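Local coordinates for DltD domain-containing protein (Beauveria bassiana, PDB 7D78), which probably acts as a thioesterase of the alpha/beta hydrolase fold that cyclises polyketide chains into medium-ring lactones, at residues Met56-Asn61 and Tyr85-Ile90; Asn61-Met66 and Pro228-Lys233; Lys98-Pro103 and Lys233-Thr238. All blocks are in the same frame, centred on the assembly; numbering follows the deposited sequence. Where two conformers were deposited one is given.

In the fold
The three contacts form a triangle beside strands 51-57 and 81-86. The centre of contact 1 lies about 6 Å from the centre of the chain. The centres of contacts 1 and 2 are about 8 Å apart, those of contacts 1 and 3 about 11 Å, and those of contacts 2 and 3 about 13 Å. Asn61 belongs to contacts 1 and 2, and Lys233 to contacts 2 and 3. Asn99 of contact 3 ties them together: its OD1 takes a probable hydrogen bond from Arg231 NE (2.7 Å), and its ND2 probably gives one to Asn61 OD1 (2.9 Å). Lys64 NZ of contact 2 forms a salt bridge with Asp86 OD2 of contact 1 (2.8 Å). Contact 1 also touches the probable nucleophile elbow.

Contact 1: Met56-Asn61 and Tyr85-Ile90; sequences MTPGFN and YDPRSI
The hydroxyls of Thr57 and Tyr85 meet at 2.6 Å, OG1 to OH, in a short hydrogen bond in which either could be the donor. Thr57 OG1 sits at the edge of the phenol, near the ring plane, while its methyl CG2 lies 3.4 Å from Tyr85 OH, so this beta-branched residue offers the tyrosine both a polar and an apolar branch. Tyr85 reaches it by placing CG between its own backbone N and carbonyl carbon (chi1 70°), a setting that swings the ring across to the end of the neighbouring strand. Met56 O approaches the same ring obliquely, 3.5 Å from Tyr85 CD1; it has no hydrogen-bond partner in the model. Leu110 and Ile113 of helix 103-118 also pack on the tyrosine.

Two prolines continue the contact beyond the tyrosine. Pro58 CD lies 3.2 Å from Tyr85 O and 4.1 Å from Pro87 CG. Having no N-H, Pro58 leaves Tyr85 O with carbon neighbours here, and this buried carbonyl too lacks a partner in the model. Farther along, Ile90 closes a type II turn begun at Pro87, its N bonded to Pro87 O, and turns CG1 to within 4.0 Å of Asn61 OD1. That oxygen has its polar partner in Asn99 ND2, leaving the isoleucine as an apolar neighbour.

Strands 51-57 and 81-86 are parallel neighbours joined through helix 68-77, a beta-alpha-beta crossover. In alpha/beta hydrolases the loop after the first of these strands often supplies an oxyanion-hole amide. Thr57 touching the probable nucleophile elbow and, as weaker evidence, a glycerol, probably from the crystallisation liquor, hydrogen-bonded to Phe60 N are consistent with that layout of the alpha/beta hydrolase fold.

Contact 2: Asn61-Met66 and Pro228-Lys233; sequences NCVKEM and PNFRNK
Asn61 ND2 reaches the carbonyls of Arg231 and Lys233, joining a loop of the alpha/beta hydrolase core, 61-66, to 228-233, part of the long connection between strands 150-156 and 259-264. The first loop leads from strand 51-57 to helix 68-77 through a type I turn at Val63 to Met66. Asn61 has a positive phi, a conformation that asparagine tolerates well, and its CG lies roughly opposite the backbone N (chi1 -150°), which carries the amide over to the facing loop. There ND2 gives a hydrogen bond to Lys233 O at 3.0 Å, arriving well above the carbonyl plane and bent at the hydrogen (132°), and a weak one to Arg231 O at 3.1 Å. A leucine in its place would probably leave both carbonyls and water 2 without this donor and Asn99 ND2 without its acceptor OD1.

Apolar packing takes over beyond the amide. The Phe230 side chain extends with CG anti to N (chi1 170°), crossing Val63 at about a right angle. Both valine methyls touch the phenylalanine CB, CG1 at 4.0 Å, and CG1 also lies at the ring edge. Met66 brings its sulfur obliquely to the ring, SD 4.8 Å from the centroid, a Met-aromatic contact; the flexible thioether also takes a weak bond from Val63 N, which closes its loop on itself. Well away from the sulfur, Lys64 NZ forms salt bridges with Glu65 OE2 and with the carboxylates of Asp86 and Asp92, a cluster likely to keep the lysine protonated.

Two waters bridge the loops. Water 1 donates to Asn61 O and accepts from Arg231 N, while water 2 accepts from Asn61 ND2 at 3.0 Å and donates to Asn232 OD1 at 2.8 Å.

Contact 3: Lys98-Pro103 and Lys233-Thr238; sequences KNLIDP and KIALQT
Ala235 N and Asn99 O form the shorter of the two hydrogen bonds across the contact, 2.8 Å long and nearly straight at the hydrogen (165°), though the donor stands above the carbonyl plane. Ile234 CA adds a C-H contact to the same oxygen at 3.3 Å. In the second bond Ile101 N points almost directly (171°) at Thr238 OG1, 3.1 Å away. This hydroxyl donates in turn to Ala235 O at 2.7 Å, in the carbonyl plane; a threonine suits the place, its hydroxyl doing both jobs while its methyl CG2 packs on Ile101 CB.

Ala235 to Thr238 form a type I beta turn, in which Thr238 N also bonds to Ala235 O. The turn carries the chain from strand 234-235, paired with strand 190-191, into helix 238-244, while 98-103 runs to helix 103-118, with Asp102 at its N-cap.

Small and branched side chains fill in around these bonds. The Ala235 methyl meets Leu100 CB at 4.0 Å. The backbones come so near here, with Leu100 CA 4.9 Å from Ala235 CA, that a small side chain suits the place. Leu100 holds chi2 at 34°, off a staggered value, which sets CD1 3.3 Å from Thr238 N, a tight approach. At the other end Asn99 CB rests 3.2 Å from Lys233 O, while its amide turns to Arg231 and Asn61.

Contact 1: Met56-Asn61 and Tyr85-Ile90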
ATOM      1  N   MET A  56      11.992  11.702  14.373  1.00 19.59           N
ATOM      2  CA  MET A  56      10.930  12.635  14.005  1.00 22.01           C
ATOM      3  C   MET A  56      10.713  12.608  12.494  1.00 20.28           C
ATOM      4  O   MET A  56      11.640  12.894  11.730  1.00 17.73           O
ATOM      5  CB  MET A  56      11.273  14.060  14.455  1.00 18.91           C
ATOM      6  CG  MET A  56      11.466  14.217  15.967  1.00 20.17           C
ATOM      7  SD  MET A  56      12.048  15.872  16.414  1.00 23.39           S
ATOM      8  CE  MET A  56      10.589  16.855  16.081  1.00 22.13           C
ATOM      9  N   THR A  57       9.480  12.309  12.073  1.00 20.16           N
ATOM     10  CA  THR A  57       9.118  12.302  10.656  1.00 18.68           C
ATOM     11  C   THR A  57       8.356  13.576  10.311  1.00 19.28           C
ATOM     12  O   THR A  57       7.315  13.846  10.928  1.00 18.09           O
ATOM     13  CB  THR A  57       8.264  11.077  10.320  1.00 15.33           C
ATOM     14  OG1 THR A  57       9.029   9.873  10.512  1.00 15.06           O
ATOM     15  CG2 THR A  57       7.817  11.130   8.857  1.00 18.94           C
ATOM     16  N   PRO A  58       8.806  14.361   9.332  1.00 17.03           N
ATOM     17  CA  PRO A  58       8.084  15.585   8.959  1.00 17.10           C
ATOM     18  C   PRO A  58       6.766  15.298   8.250  1.00 19.54           C
ATOM     19  O   PRO A  58       6.441  14.171   7.875  1.00 18.38           O
ATOM     20  CB  PRO A  58       9.054  16.306   8.011  1.00 17.90           C
ATOM     21  CG  PRO A  58      10.380  15.624   8.186  1.00 21.25           C
ATOM     22  CD  PRO A  58      10.046  14.197   8.562  1.00 19.53           C
ATOM     23  N   GLY A  59       6.018  16.377   8.031  1.00 19.93           N
ATOM     24  CA  GLY A  59       4.748  16.317   7.338  1.00 19.68           C
ATOM     25  C   GLY A  59       4.884  16.186   5.828  1.00 20.46           C
ATOM     26  O   GLY A  59       5.961  15.967   5.271  1.00 19.75           O
ATOM     27  N   PHE A  60       3.742  16.343   5.161  1.00 20.43           N
ATOM     28  CA  PHE A  60       3.560  16.029   3.747  1.00 21.72           C
ATOM     29  C   PHE A  60       4.459  16.882   2.861  1.00 21.74           C
ATOM     30  O   PHE A  60       4.268  18.097   2.762  1.00 22.58           O
ATOM     31  CB  PHE A  60       2.084  16.218   3.388  1.00 19.04           C
ATOM     32  CG  PHE A  60       1.709  15.753   2.001  1.00 20.13           C
ATOM     33  CD1 PHE A  60       1.536  14.398   1.725  1.00 19.55           C
ATOM     34  CD2 PHE A  60       1.462  16.670   1.000  1.00 21.00           C
ATOM     35  CE1 PHE A  60       1.148  13.971   0.461  1.00 22.26           C
ATOM     36  CE2 PHE A  60       1.071  16.253  -0.269  1.00 18.52           C
ATOM     37  CZ  PHE A  60       0.918  14.904  -0.537  1.00 22.12           C
ATOM     38  N   ASN A  61       5.451  16.263   2.226  1.00 20.34           N
ATOM     39  CA  ASN A  61       6.417  16.935   1.350  1.00 16.27           C
ATOM     40  C   ASN A  61       7.294  17.933   2.094  1.00 19.73           C
ATOM     41  O   ASN A  61       7.978  18.740   1.451  1.00 23.70           O
ATOM     42  CB  ASN A  61       5.737  17.652   0.168  1.00 15.62           C
ATOM     43  CG  ASN A  61       6.631  17.714  -1.065  1.00 21.63           C
ATOM     44  OD1 ASN A  61       7.388  16.775  -1.336  1.00 20.54           O
ATOM     45  ND2 ASN A  61       6.560  18.817  -1.812  1.00 21.36           N
ATOM     46  N   TYR A  85      14.767  13.727   9.739  1.00 21.34           N
ATOM     47  CA  TYR A  85      15.248  13.266   8.444  1.00 19.47           C
ATOM     48  C   TYR A  85      14.292  13.694   7.339  1.00 20.55           C
ATOM     49  O   TYR A  85      13.107  13.961   7.574  1.00 19.12           O
ATOM     50  CB  TYR A  85      15.435  11.725   8.425  1.00 18.52           C
ATOM     51  CG  TYR A  85      14.113  10.971   8.462  1.00 19.47           C
ATOM     52  CD1 TYR A  85      13.470  10.723   9.668  1.00 21.45           C
ATOM     53  CD2 TYR A  85      13.494  10.550   7.285  1.00 19.13           C
ATOM     54  CE1 TYR A  85      12.240  10.060   9.710  1.00 19.28           C
ATOM     55  CE2 TYR A  85      12.268   9.898   7.309  1.00 18.77           C
ATOM     56  CZ  TYR A  85      11.649   9.656   8.521  1.00 17.49           C
ATOM     57  OH  TYR A  85      10.451   9.002   8.534  1.00 17.49           O
ATOM     58  N   ASP A  86      14.844  13.787   6.127  1.00 16.59           N
ATOM     59  CA  ASP A  86      14.046  13.974   4.920  1.00 20.68           C
ATOM     60  C   ASP A  86      13.571  12.617   4.429  1.00 18.20           C
ATOM     61  O   ASP A  86      14.408  11.754   4.125  1.00 17.80           O
ATOM     62  CB  ASP A  86      14.859  14.659   3.825  1.00 17.68           C
ATOM     63  CG  ASP A  86      15.127  16.138   4.122  1.00 22.80           C
ATOM     64  OD1 ASP A  86      14.302  16.769   4.809  1.00 20.85           O
ATOM     65  OD2 ASP A  86      16.146  16.672   3.632  1.00 21.36           O
ATOM     66  N   PRO A  87      12.267  12.373   4.333  1.00 17.93           N
ATOM     67  CA  PRO A  87      11.809  11.068   3.845  1.00 18.14           C
ATOM     68  C   PRO A  87      12.234  10.828   2.401  1.00 17.30           C
ATOM     69  O   PRO A  87      12.701  11.717   1.688  1.00 17.57           O
ATOM     70  CB  PRO A  87      10.278  11.146   3.976  1.00 16.44           C
ATOM     71  CG  PRO A  87      10.035  12.255   4.999  1.00 19.09           C
ATOM     72  CD  PRO A  87      11.143  13.248   4.714  1.00 15.04           C
ATOM     73  N   ARG A  88      12.042   9.581   1.976  1.00 17.37           N
ATOM     74  CA  ARG A  88      12.387   9.144   0.627  1.00 15.71           C
ATOM     75  C   ARG A  88      11.870  10.104  -0.444  1.00 15.92           C
ATOM     76  O   ARG A  88      10.707  10.513  -0.418  1.00 20.03           O
ATOM     77  CB  ARG A  88      11.809   7.746   0.399  1.00 18.66           C
ATOM     78  CG  ARG A  88      12.083   7.196  -1.005  1.00 21.85           C
ATOM     79  CD  ARG A  88      11.402   5.863  -1.187  1.00 18.70           C
ATOM     80  NE  ARG A  88      11.970   4.843  -0.314  1.00 18.38           N
ATOM     81  CZ  ARG A  88      12.735   3.845  -0.741  1.00 21.15           C
ATOM     82  NH1 ARG A  88      13.028   3.747  -2.026  1.00 17.47           N
ATOM     83  NH2 ARG A  88      13.206   2.951   0.116  1.00 20.11           N
ATOM     84  N   SER A  89      12.763  10.475  -1.372  1.00 16.27           N
ATOM     85  CA  SER A  89      12.528  11.311  -2.555  1.00 20.11           C
ATOM     86  C   SER A  89      12.301  12.781  -2.223  1.00 23.65           C
ATOM     87  O   SER A  89      11.896  13.547  -3.112  1.00 21.41           O
ATOM     88  CB  SER A  89      11.355  10.794  -3.409  1.00 17.72           C
ATOM     89  OG  SER A  89      10.125  11.291  -2.919  1.00 20.47           O
ATOM     90  N   ILE A  90      12.574  13.201  -0.983  1.00 18.84           N
ATOM     91  CA  ILE A  90      12.343  14.558  -0.508  1.00 19.94           C
ATOM     92  C   ILE A  90      13.666  15.150  -0.023  1.00 21.29           C
ATOM     93  O   ILE A  90      14.469  14.458   0.608  1.00 17.67           O
ATOM     94  CB  ILE A  90      11.300  14.563   0.632  1.00 20.48           C
ATOM     95  CG1 ILE A  90       9.946  14.081   0.106  1.00 19.67           C
ATOM     96  CG2 ILE A  90      11.214  15.934   1.302  1.00 19.77           C
ATOM     97  CD1 ILE A  90       8.926  13.798   1.195  1.00 23.02           C
TER

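Contact 2: Asn61-Met66 and Pro228-Lys233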
ATOM      1  N   ASN A  61       5.451  16.263   2.226  1.00 20.34           N
ATOM      2  CA  ASN A  61       6.417  16.935   1.350  1.00 16.27           C
ATOM      3  C   ASN A  61       7.294  17.933   2.094  1.00 19.73           C
ATOM      4  O   ASN A  61       7.978  18.740   1.451  1.00 23.70           O
ATOM      5  CB  ASN A  61       5.737  17.652   0.168  1.00 15.62           C
ATOM      6  CG  ASN A  61       6.631  17.714  -1.065  1.00 21.63           C
ATOM      7  OD1 ASN A  61       7.388  16.775  -1.336  1.00 20.54           O
ATOM      8  ND2 ASN A  61       6.560  18.817  -1.812  1.00 21.36           N
ATOM      9  N   CYS A  62       7.302  17.912   3.426  1.00 19.38           N
ATOM     10  CA  CYS A  62       8.108  18.848   4.197  1.00 22.43           C
ATOM     11  C   CYS A  62       9.529  18.335   4.368  1.00 22.29           C
ATOM     12  O   CYS A  62       9.780  17.124   4.347  1.00 18.86           O
ATOM     13  CB  CYS A  62       7.482  19.099   5.570  1.00 18.86           C
ATOM     14  SG  CYS A  62       5.839  19.828   5.414  1.00 25.66           S
ATOM     15  N   VAL A  63      10.461  19.276   4.546  1.00 20.83           N
ATOM     16  CA  VAL A  63      11.856  18.942   4.776  1.00 18.73           C
ATOM     17  C   VAL A  63      12.159  19.105   6.261  1.00 21.09           C
ATOM     18  O   VAL A  63      11.451  19.796   7.003  1.00 23.61           O
ATOM     19  CB  VAL A  63      12.829  19.780   3.899  1.00 25.20           C
ATOM     20  CG1 VAL A  63      12.633  19.437   2.415  1.00 21.71           C
ATOM     21  CG2 VAL A  63      12.668  21.284   4.135  1.00 21.38           C
ATOM     22  N   LYS A  64      13.233  18.443   6.698  1.00 21.26           N
ATOM     23  CA  LYS A  64      13.560  18.360   8.117  1.00 22.02           C
ATOM     24  C   LYS A  64      13.842  19.728   8.731  1.00 24.87           C
ATOM     25  O   LYS A  64      13.709  19.882   9.950  1.00 20.56           O
ATOM     26  CB  LYS A  64      14.768  17.430   8.307  1.00 21.13           C
ATOM     27  CG  LYS A  64      16.014  17.863   7.493  1.00 22.42           C
ATOM     28  CD  LYS A  64      17.009  16.717   7.334  1.00 21.83           C
ATOM     29  CE  LYS A  64      18.291  17.183   6.628  1.00 24.44           C
ATOM     30  NZ  LYS A  64      17.962  17.849   5.330  1.00 27.02           N
ATOM     31  N   GLU A  65      14.212  20.722   7.916  1.00 20.57           N
ATOM     32  CA  GLU A  65      14.558  22.053   8.414  1.00 24.26           C
ATOM     33  C   GLU A  65      13.342  22.889   8.792  1.00 25.85           C
ATOM     34  O   GLU A  65      13.501  23.927   9.442  1.00 26.14           O
ATOM     35  CB  GLU A  65      15.383  22.820   7.364  1.00 23.66           C
ATOM     36  CG  GLU A  65      16.768  22.254   7.129  1.00 25.88           C
ATOM     37  CD  GLU A  65      16.772  21.077   6.164  1.00 27.40           C
ATOM     38  OE1 GLU A  65      15.702  20.773   5.581  1.00 24.43           O
ATOM     39  OE2 GLU A  65      17.847  20.456   5.996  1.00 23.09           O
ATOM     40  N   MET A  66      12.139  22.479   8.401  1.00 22.43           N
ATOM     41  CA  MET A  66      10.937  23.246   8.702  1.00 23.54           C
ATOM     42  C   MET A  66      10.467  22.900  10.106  1.00 29.23           C
ATOM     43  O   MET A  66      10.060  21.761  10.357  1.00 24.68           O
ATOM     44  CB  MET A  66       9.846  22.953   7.677  1.00 25.34           C
ATOM     45  CG  MET A  66      10.241  23.309   6.255  1.00 25.89           C
ATOM     46  SD  MET A  66       9.155  22.559   5.016  1.00 30.28           S
ATOM     47  CE  MET A  66       7.589  23.172   5.500  1.00 39.20           C
ATOM     48  N   PRO A 228      18.277  23.890   0.764  1.00 42.39           N
ATOM     49  CA  PRO A 228      18.401  24.038  -0.697  1.00 42.14           C
ATOM     50  C   PRO A 228      17.576  23.039  -1.483  1.00 38.77           C
ATOM     51  O   PRO A 228      17.286  23.289  -2.660  1.00 29.39           O
ATOM     52  CB  PRO A 228      19.901  23.826  -0.961  1.00 45.51           C
ATOM     53  CG  PRO A 228      20.567  23.816   0.378  1.00 45.24           C
ATOM     54  CD  PRO A 228      19.535  23.455   1.393  1.00 43.65           C
ATOM     55  N   ASN A 229      17.195  21.912  -0.882  1.00 32.41           N
ATOM     56  CA  ASN A 229      16.543  20.843  -1.624  1.00 30.12           C
ATOM     57  C   ASN A 229      15.048  20.748  -1.325  1.00 32.02           C
ATOM     58  O   ASN A 229      14.396  19.799  -1.774  1.00 28.61           O
ATOM     59  CB  ASN A 229      17.252  19.513  -1.350  1.00 29.74           C
ATOM     60  CG  ASN A 229      18.595  19.401  -2.079  1.00 37.30           C
ATOM     61  OD1 ASN A 229      18.693  19.679  -3.281  1.00 32.02           O
ATOM     62  ND2 ASN A 229      19.634  18.985  -1.353  1.00 27.50           N
ATOM     63  N   PHE A 230      14.484  21.717  -0.604  1.00 27.09           N
ATOM     64  CA  PHE A 230      13.032  21.831  -0.541  1.00 28.53           C
ATOM     65  C   PHE A 230      12.475  22.155  -1.926  1.00 27.34           C
ATOM     66  O   PHE A 230      12.974  23.049  -2.615  1.00 27.38           O
ATOM     67  CB  PHE A 230      12.602  22.909   0.453  1.00 29.43           C
ATOM     68  CG  PHE A 230      11.126  23.221   0.385  1.00 31.76           C
ATOM     69  CD1 PHE A 230      10.192  22.311   0.867  1.00 26.70           C
ATOM     70  CD2 PHE A 230      10.673  24.402  -0.189  1.00 32.86           C
ATOM     71  CE1 PHE A 230       8.831  22.571   0.780  1.00 30.63           C
ATOM     72  CE2 PHE A 230       9.316  24.676  -0.276  1.00 30.58           C
ATOM     73  CZ  PHE A 230       8.392  23.757   0.214  1.00 32.84           C
ATOM     74  N   ARG A 231      11.443  21.424  -2.340  1.00 24.80           N
ATOM     75  CA  ARG A 231      10.842  21.597  -3.659  1.00 24.27           C
ATOM     76  C   ARG A 231       9.332  21.646  -3.475  1.00 25.96           C
ATOM     77  O   ARG A 231       8.745  20.705  -2.936  1.00 25.44           O
ATOM     78  CB  ARG A 231      11.257  20.460  -4.608  1.00 22.64           C
ATOM     79  CG  ARG A 231      12.783  20.310  -4.756  1.00 29.87           C
ATOM     80  CD  ARG A 231      13.185  19.192  -5.722  1.00 25.41           C
ATOM     81  NE  ARG A 231      12.857  17.866  -5.191  1.00 25.91           N
ATOM     82  CZ  ARG A 231      13.675  17.117  -4.451  1.00 29.39           C
ATOM     83  NH1 ARG A 231      14.895  17.552  -4.140  1.00 30.79           N
ATOM     84  NH2 ARG A 231      13.265  15.929  -4.007  1.00 24.43           N
ATOM     85  N   ASN A 232       8.705  22.745  -3.894  1.00 19.78           N
ATOM     86  CA  ASN A 232       7.271  22.927  -3.654  1.00 24.10           C
ATOM     87  C   ASN A 232       6.455  22.265  -4.769  1.00 22.14           C
ATOM     88  O   ASN A 232       5.656  22.883  -5.473  1.00 21.47           O
ATOM     89  CB  ASN A 232       6.939  24.409  -3.509  1.00 27.71           C
ATOM     90  CG  ASN A 232       5.493  24.648  -3.114  1.00 32.12           C
ATOM     91  OD1 ASN A 232       4.844  23.783  -2.530  1.00 28.78           O
ATOM     92  ND2 ASN A 232       4.985  25.834  -3.427  1.00 28.48           N
ATOM     93  N   LYS A 233       6.683  20.962  -4.922  1.00 21.17           N
ATOM     94  CA  LYS A 233       6.003  20.185  -5.947  1.00 18.10           C
ATOM     95  C   LYS A 233       5.961  18.737  -5.493  1.00 21.44           C
ATOM     96  O   LYS A 233       6.834  18.296  -4.745  1.00 19.18           O
ATOM     97  CB  LYS A 233       6.712  20.290  -7.309  1.00 21.66           C
ATOM     98  CG  LYS A 233       8.182  19.827  -7.289  1.00 22.31           C
ATOM     99  CD  LYS A 233       8.840  19.902  -8.683  1.00 32.65           C
ATOM    100  CE  LYS A 233      10.280  19.358  -8.645  1.00 35.76           C
ATOM    101  NZ  LYS A 233      10.947  19.353  -9.990  1.00 31.31           N
TER
HETATM  102  O   HOH W   1       9.745  19.284  -0.788  1.00 23.87           O
HETATM  103  O   HOH W   2       5.339  21.482  -1.062  1.00 23.95           O

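Contact 3: Lys98-Pro103 and Lys233-Thr238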
ATOM      1  N   LYS A  98      11.242  12.009  -7.828  1.00 19.65           N
ATOM      2  CA  LYS A  98      11.364  12.987  -6.759  1.00 20.89           C
ATOM      3  C   LYS A  98       9.988  13.414  -6.259  1.00 21.69           C
ATOM      4  O   LYS A  98       9.045  13.547  -7.041  1.00 21.79           O
ATOM      5  CB  LYS A  98      12.159  14.198  -7.255  1.00 26.87           C
ATOM      6  CG  LYS A  98      13.593  13.841  -7.672  1.00 27.91           C
ATOM      7  CD  LYS A  98      14.421  13.527  -6.457  1.00 32.25           C
ATOM      8  CE  LYS A  98      15.665  12.703  -6.815  1.00 33.85           C
ATOM      9  NZ  LYS A  98      16.408  12.356  -5.573  1.00 35.62           N
ATOM     10  N   ASN A  99       9.882  13.605  -4.942  1.00 17.14           N
ATOM     11  CA  ASN A  99       8.649  14.054  -4.289  1.00 20.14           C
ATOM     12  C   ASN A  99       7.453  13.199  -4.682  1.00 21.76           C
ATOM     13  O   ASN A  99       6.348  13.704  -4.906  1.00 19.02           O
ATOM     14  CB  ASN A  99       8.381  15.531  -4.581  1.00 18.37           C
ATOM     15  CG  ASN A  99       9.588  16.383  -4.291  1.00 23.36           C
ATOM     16  OD1 ASN A  99      10.431  16.596  -5.167  1.00 20.64           O
ATOM     17  ND2 ASN A  99       9.714  16.836  -3.038  1.00 19.20           N
ATOM     18  N   LEU A 100       7.674  11.890  -4.753  1.00 22.52           N
ATOM     19  CA  LEU A 100       6.595  10.914  -4.864  1.00 21.25           C
ATOM     20  C   LEU A 100       6.355  10.392  -3.451  1.00 25.43           C
ATOM     21  O   LEU A 100       7.133   9.589  -2.935  1.00 28.66           O
ATOM     22  CB  LEU A 100       6.957   9.803  -5.846  1.00 22.27           C
ATOM     23  CG  LEU A 100       6.016   8.583  -5.960  1.00 32.11           C
ATOM     24  CD1 LEU A 100       4.565   8.943  -5.769  1.00 26.44           C
ATOM     25  CD2 LEU A 100       6.188   7.896  -7.309  1.00 36.57           C
ATOM     26  N   ILE A 101       5.277  10.833  -2.822  0.50 22.59           N
ATOM     27  CA  ILE A 101       5.066  10.559  -1.403  0.50 21.77           C
ATOM     28  C   ILE A 101       4.236   9.286  -1.267  0.50 21.76           C
ATOM     29  O   ILE A 101       3.026   9.286  -1.514  0.50 19.17           O
ATOM     30  CB  ILE A 101       4.412  11.750  -0.700  0.50 20.74           C
ATOM     31  CG1 ILE A 101       5.424  12.895  -0.607  0.50 21.52           C
ATOM     32  CG2 ILE A 101       3.936  11.361   0.688  0.50 21.87           C
ATOM     33  CD1 ILE A 101       4.798  14.241  -0.468  0.50 18.69           C
ATOM     34  N   ASP A 102       4.899   8.192  -0.885  1.00 18.03           N
ATOM     35  CA  ASP A 102       4.277   6.887  -0.695  1.00 22.66           C
ATOM     36  C   ASP A 102       4.306   6.636   0.803  1.00 19.81           C
ATOM     37  O   ASP A 102       5.358   6.265   1.348  1.00 15.71           O
ATOM     38  CB  ASP A 102       5.028   5.791  -1.456  1.00 19.66           C
ATOM     39  CG  ASP A 102       4.350   4.439  -1.371  1.00 27.11           C
ATOM     40  OD1 ASP A 102       3.425   4.268  -0.556  1.00 24.51           O
ATOM     41  OD2 ASP A 102       4.746   3.537  -2.143  1.00 40.30           O
ATOM     42  N   PRO A 103       3.197   6.847   1.513  1.00 19.29           N
ATOM     43  CA  PRO A 103       3.240   6.729   2.979  1.00 16.87           C
ATOM     44  C   PRO A 103       3.619   5.341   3.440  1.00 17.05           C
ATOM     45  O   PRO A 103       4.293   5.205   4.469  1.00 17.32           O
ATOM     46  CB  PRO A 103       1.812   7.097   3.401  1.00 18.53           C
ATOM     47  CG  PRO A 103       0.979   6.753   2.175  1.00 17.74           C
ATOM     48  CD  PRO A 103       1.843   7.123   1.011  1.00 19.27           C
ATOM     49  N   LYS A 233       6.683  20.962  -4.922  1.00 21.17           N
ATOM     50  CA  LYS A 233       6.003  20.185  -5.947  1.00 18.10           C
ATOM     51  C   LYS A 233       5.961  18.737  -5.493  1.00 21.44           C
ATOM     52  O   LYS A 233       6.834  18.296  -4.745  1.00 19.18           O
ATOM     53  CB  LYS A 233       6.712  20.290  -7.309  1.00 21.66           C
ATOM     54  CG  LYS A 233       8.182  19.827  -7.289  1.00 22.31           C
ATOM     55  CD  LYS A 233       8.840  19.902  -8.683  1.00 32.65           C
ATOM     56  CE  LYS A 233      10.280  19.358  -8.645  1.00 35.76           C
ATOM     57  NZ  LYS A 233      10.947  19.353  -9.990  1.00 31.31           N
ATOM     58  N   ILE A 234       4.926  18.006  -5.938  1.00 19.34           N
ATOM     59  CA  ILE A 234       4.857  16.564  -5.734  1.00 18.95           C
ATOM     60  C   ILE A 234       4.558  15.891  -7.064  1.00 22.08           C
ATOM     61  O   ILE A 234       3.994  16.493  -7.982  1.00 20.26           O
ATOM     62  CB  ILE A 234       3.787  16.153  -4.692  1.00 18.81           C
ATOM     63  CG1 ILE A 234       2.394  16.664  -5.128  1.00 18.27           C
ATOM     64  CG2 ILE A 234       4.172  16.650  -3.303  1.00 18.93           C
ATOM     65  CD1 ILE A 234       1.229  16.064  -4.341  1.00 19.48           C
ATOM     66  N   ALA A 235       4.931  14.617  -7.156  1.00 19.67           N
ATOM     67  CA  ALA A 235       4.460  13.790  -8.259  1.00 20.50           C
ATOM     68  C   ALA A 235       2.967  13.531  -8.103  1.00 19.70           C
ATOM     69  O   ALA A 235       2.506  13.161  -7.017  1.00 18.30           O
ATOM     70  CB  ALA A 235       5.218  12.463  -8.295  1.00 19.03           C
ATOM     71  N   LEU A 236       2.207  13.718  -9.187  1.00 18.60           N
ATOM     72  CA  LEU A 236       0.785  13.383  -9.159  1.00 19.17           C
ATOM     73  C   LEU A 236       0.540  11.951  -8.680  1.00 19.56           C
ATOM     74  O   LEU A 236      -0.465  11.682  -8.005  1.00 17.88           O
ATOM     75  CB  LEU A 236       0.167  13.588 -10.551  1.00 17.02           C
ATOM     76  CG  LEU A 236      -1.360  13.454 -10.645  1.00 19.00           C
ATOM     77  CD1 LEU A 236      -2.074  14.778 -10.244  1.00 17.69           C
ATOM     78  CD2 LEU A 236      -1.761  13.031 -12.051  1.00 19.01           C
ATOM     79  N   GLN A 237       1.451  11.021  -8.999  1.00 16.72           N
ATOM     80  CA  GLN A 237       1.243   9.626  -8.609  1.00 17.46           C
ATOM     81  C   GLN A 237       1.175   9.441  -7.100  1.00 18.48           C
ATOM     82  O   GLN A 237       0.736   8.378  -6.642  1.00 18.30           O
ATOM     83  CB  GLN A 237       2.344   8.737  -9.190  1.00 17.41           C
ATOM     84  CG  GLN A 237       2.217   8.516 -10.702  1.00 16.82           C
ATOM     85  CD  GLN A 237       0.854   7.941 -11.107  1.00 21.70           C
ATOM     86  OE1 GLN A 237       0.293   7.095 -10.410  1.00 20.80           O
ATOM     87  NE2 GLN A 237       0.326   8.404 -12.245  1.00 17.73           N
ATOM     88  N   THR A 238       1.619  10.436  -6.323  1.00 16.41           N
ATOM     89  CA  THR A 238       1.368  10.489  -4.884  1.00 16.77           C
ATOM     90  C   THR A 238      -0.086  10.153  -4.605  1.00 19.42           C
ATOM     91  O   THR A 238      -0.391   9.378  -3.694  1.00 15.64           O
ATOM     92  CB  THR A 238       1.685  11.882  -4.325  1.00 15.08           C
ATOM     93  OG1 THR A 238       3.071  12.176  -4.520  1.00 16.77           O
ATOM     94  CG2 THR A 238       1.324  11.980  -2.823  1.00 16.23           C
TER